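Local coordinates for protein Pcdhgc3 (Mus musculus, PDB 4ZI8) that probably mediates calcium-dependent cell adhesion and may help set up specific neuronal connections in the brain, at residues E133-L138 against L225-N230. Sequence-based numbering, arbitrary orientation.
Sequences EISEAL and LDANDN. With CA (calcium ion), chain Q; CA (calcium ion), chain R; CA (calcium ion), chain S.
The carboxylates of Glu136 and Asp229 approach from opposite directions, their planes 73° apart, and bridge the same two calcium ions. Glu136 OE1 and Asp229 OD2 bind the chain R calcium. Glu136 OE2 lies 2.4 Å from the chain Q calcium, which Asp229 OD1, Asp226 OD1 and Ala227 O also bind. Asn266 also holds the Asp226 carboxylate. On its anti lone pair, Glu136 OE2 takes a nearly straight bond from Ala227 N (2.8 Å). Glu136 CG sits between the backbone N and the carbonyl carbon (chi1 56°), and the extended chain beyond it carries the carboxylate across to 225-230. Next to these sites along the chain, the end of strand 130-135 pairs in parallel with Leu225. Leu225 N donates to Ile134 O (2.7 Å) and Glu136 N to Leu225 O (2.9 Å). Ser135 OG, anti to its own N (chi1 172°), accepts from Ala137 N in an ST turn. OG is also hydrogen-bonded to a water that donates to Asp226 O. With an alanine here, Ala137 N would probably lose its side-chain acceptor and the water its link to 135. Glu195 serves both ions, Asp262 completes the chain Q site and Asp193 the chain R site; Asn228 OD1 and Asn230 O hold a third calcium. Without calcium the gathered carboxylates would probably repel, consistent with a metal-stiffened linker between cadherin repeats two and three.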
ATOM      1  N   GLU B 133       2.162  -8.439   0.434  1.00 31.35           N
ATOM      2  CA  GLU B 133       0.709  -8.357   0.586  1.00 30.20           C
ATOM      3  C   GLU B 133       0.250  -7.153  -0.206  1.00 34.22           C
ATOM      4  O   GLU B 133       0.701  -6.041   0.038  1.00 38.60           O
ATOM      5  CB  GLU B 133       0.298  -8.244   2.044  1.00 35.82           C
ATOM      6  CG  GLU B 133       0.841  -9.374   2.895  1.00 43.10           C
ATOM      7  CD  GLU B 133       0.240  -9.431   4.290  1.00 53.20           C
ATOM      8  OE1 GLU B 133       0.489 -10.445   4.978  1.00 57.44           O
ATOM      9  OE2 GLU B 133      -0.477  -8.482   4.702  1.00 56.57           O
ATOM     10  N   ILE B 134      -0.624  -7.373  -1.176  1.00 32.36           N
ATOM     11  CA  ILE B 134      -1.011  -6.303  -2.075  1.00 28.65           C
ATOM     12  C   ILE B 134      -2.548  -6.199  -2.179  1.00 28.94           C
ATOM     13  O   ILE B 134      -3.211  -7.157  -2.561  1.00 31.40           O
ATOM     14  CB  ILE B 134      -0.421  -6.514  -3.474  1.00 26.11           C
ATOM     15  CG1 ILE B 134       1.104  -6.709  -3.418  1.00 24.35           C
ATOM     16  CG2 ILE B 134      -0.778  -5.334  -4.387  1.00 26.02           C
ATOM     17  CD1 ILE B 134       1.681  -7.107  -4.725  1.00 27.32           C
ATOM     18  N   SER B 135      -3.109  -5.042  -1.835  1.00 29.54           N
ATOM     19  CA  SER B 135      -4.564  -4.829  -1.958  1.00 28.60           C
ATOM     20  C   SER B 135      -5.021  -4.917  -3.388  1.00 27.51           C
ATOM     21  O   SER B 135      -4.341  -4.426  -4.286  1.00 27.42           O
ATOM     22  CB  SER B 135      -4.970  -3.471  -1.392  1.00 30.87           C
ATOM     23  OG  SER B 135      -6.347  -3.185  -1.672  1.00 31.63           O
ATOM     24  N   GLU B 136      -6.196  -5.506  -3.616  1.00 30.21           N
ATOM     25  CA  GLU B 136      -6.729  -5.584  -4.967  1.00 28.25           C
ATOM     26  C   GLU B 136      -7.141  -4.203  -5.430  1.00 33.92           C
ATOM     27  O   GLU B 136      -7.452  -4.012  -6.601  1.00 35.92           O
ATOM     28  CB  GLU B 136      -7.929  -6.534  -5.062  1.00 29.51           C
ATOM     29  CG  GLU B 136      -9.065  -6.186  -4.106  1.00 27.57           C
ATOM     30  CD  GLU B 136     -10.294  -7.040  -4.329  1.00 29.78           C
ATOM     31  OE1 GLU B 136     -10.481  -7.587  -5.441  1.00 32.45           O
ATOM     32  OE2 GLU B 136     -11.058  -7.179  -3.378  1.00 29.38           O
ATOM     33  N   ALA B 137      -7.148  -3.244  -4.511  1.00 34.46           N
ATOM     34  CA  ALA B 137      -7.557  -1.883  -4.835  1.00 34.83           C
ATOM     35  C   ALA B 137      -6.396  -1.022  -5.332  1.00 35.94           C
ATOM     36  O   ALA B 137      -6.593   0.156  -5.625  1.00 38.21           O
ATOM     37  CB  ALA B 137      -8.199  -1.236  -3.619  1.00 35.01           C
ATOM     38  N   LEU B 138      -5.191  -1.578  -5.420  1.00 31.81           N
ATOM     39  CA  LEU B 138      -4.036  -0.786  -5.871  1.00 33.46           C
ATOM     40  C   LEU B 138      -4.082  -0.582  -7.378  1.00 33.35           C
ATOM     41  O   LEU B 138      -4.518  -1.457  -8.121  1.00 33.39           O
ATOM     42  CB  LEU B 138      -2.713  -1.434  -5.482  1.00 31.31           C
ATOM     43  CG  LEU B 138      -2.390  -1.457  -3.985  1.00 32.97           C
ATOM     44  CD1 LEU B 138      -0.874  -1.452  -3.739  1.00 32.24           C
ATOM     45  CD2 LEU B 138      -3.070  -0.339  -3.233  1.00 36.50           C
ATOM     46  N   LEU B 225      -4.758  -8.718  -0.975  1.00 27.79           N
ATOM     47  CA  LEU B 225      -5.642  -8.262   0.108  1.00 31.01           C
ATOM     48  C   LEU B 225      -7.023  -7.855  -0.408  1.00 32.03           C
ATOM     49  O   LEU B 225      -7.138  -7.072  -1.348  1.00 33.13           O
ATOM     50  CB  LEU B 225      -5.015  -7.093   0.869  1.00 34.10           C
ATOM     51  CG  LEU B 225      -3.652  -7.409   1.502  1.00 34.27           C
ATOM     52  CD1 LEU B 225      -3.020  -6.143   2.045  1.00 36.56           C
ATOM     53  CD2 LEU B 225      -3.859  -8.413   2.638  1.00 33.88           C
ATOM     54  N   ASP B 226      -8.067  -8.395   0.212  1.00 31.96           N
ATOM     55  CA  ASP B 226      -9.435  -8.070  -0.149  1.00 35.97           C
ATOM     56  C   ASP B 226      -9.742  -6.589   0.058  1.00 37.79           C
ATOM     57  O   ASP B 226      -9.299  -5.975   1.042  1.00 40.69           O
ATOM     58  CB  ASP B 226     -10.427  -8.893   0.682  1.00 38.35           C
ATOM     59  CG  ASP B 226     -11.875  -8.592   0.317  1.00 37.17           C
ATOM     60  OD1 ASP B 226     -12.216  -8.720  -0.874  1.00 33.70           O
ATOM     61  OD2 ASP B 226     -12.678  -8.233   1.214  1.00 41.42           O
ATOM     62  N   ALA B 227     -10.492  -6.020  -0.873  1.00 36.04           N
ATOM     63  CA  ALA B 227     -11.078  -4.707  -0.678  1.00 33.80           C
ATOM     64  C   ALA B 227     -12.587  -4.856  -0.785  1.00 35.82           C
ATOM     65  O   ALA B 227     -13.078  -5.834  -1.369  1.00 31.58           O
ATOM     66  CB  ALA B 227     -10.569  -3.732  -1.694  1.00 32.03           C
ATOM     67  N   ASN B 228     -13.313  -3.898  -0.218  1.00 34.37           N
ATOM     68  CA  ASN B 228     -14.768  -3.913  -0.247  1.00 32.73           C
ATOM     69  C   ASN B 228     -15.255  -3.417  -1.593  1.00 31.69           C
ATOM     70  O   ASN B 228     -15.766  -2.308  -1.705  1.00 33.61           O
ATOM     71  CB  ASN B 228     -15.325  -3.041   0.873  1.00 32.28           C
ATOM     72  CG  ASN B 228     -16.803  -3.273   1.131  1.00 32.59           C
ATOM     73  OD1 ASN B 228     -17.358  -4.342   0.855  1.00 35.02           O
ATOM     74  ND2 ASN B 228     -17.445  -2.270   1.720  1.00 34.30           N
ATOM     75  N   ASP B 229     -15.074  -4.222  -2.630  1.00 32.09           N
ATOM     76  CA  ASP B 229     -15.506  -3.787  -3.945  1.00 31.42           C
ATOM     77  C   ASP B 229     -16.725  -4.545  -4.400  1.00 32.31           C
ATOM     78  O   ASP B 229     -16.995  -4.616  -5.597  1.00 35.61           O
ATOM     79  CB  ASP B 229     -14.365  -3.910  -4.978  1.00 30.18           C
ATOM     80  CG  ASP B 229     -13.722  -5.298  -5.014  1.00 30.87           C
ATOM     81  OD1 ASP B 229     -14.064  -6.148  -4.184  1.00 31.03           O
ATOM     82  OD2 ASP B 229     -12.838  -5.541  -5.867  1.00 32.54           O
ATOM     83  N   ASN B 230     -17.480  -5.096  -3.453  1.00 32.63           N
ATOM     84  CA  ASN B 230     -18.778  -5.670  -3.788  1.00 33.02           C
ATOM     85  C   ASN B 230     -19.882  -5.262  -2.829  1.00 29.77           C
ATOM     86  O   ASN B 230     -19.704  -5.315  -1.617  1.00 28.32           O
ATOM     87  CB  ASN B 230     -18.694  -7.192  -3.830  1.00 30.26           C
ATOM     88  CG  ASN B 230     -17.885  -7.678  -4.989  1.00 34.13           C
ATOM     89  OD1 ASN B 230     -18.383  -7.789  -6.111  1.00 35.26           O
ATOM     90  ND2 ASN B 230     -16.624  -7.977  -4.730  1.00 30.30           N
TER
HETATM   91 CA    CA Q 404     -13.288  -7.691  -2.698  1.00 32.18          CA
HETATM   92 CA    CA R 405     -12.503  -7.714  -6.590  1.00 29.51          CA
HETATM   93 CA    CA S 406     -18.961  -5.997   0.425  1.00 28.57          CA
HETATM   94  O   HOH W   1      -7.427  -3.712   0.618  1.00 31.56           O
HETATM   95  O   HOH W   2     -14.809  -7.970  -7.366  1.00 30.27           O
HETATM   96  O   HOH W   3     -12.027  -6.774  -8.570  1.00 36.87           O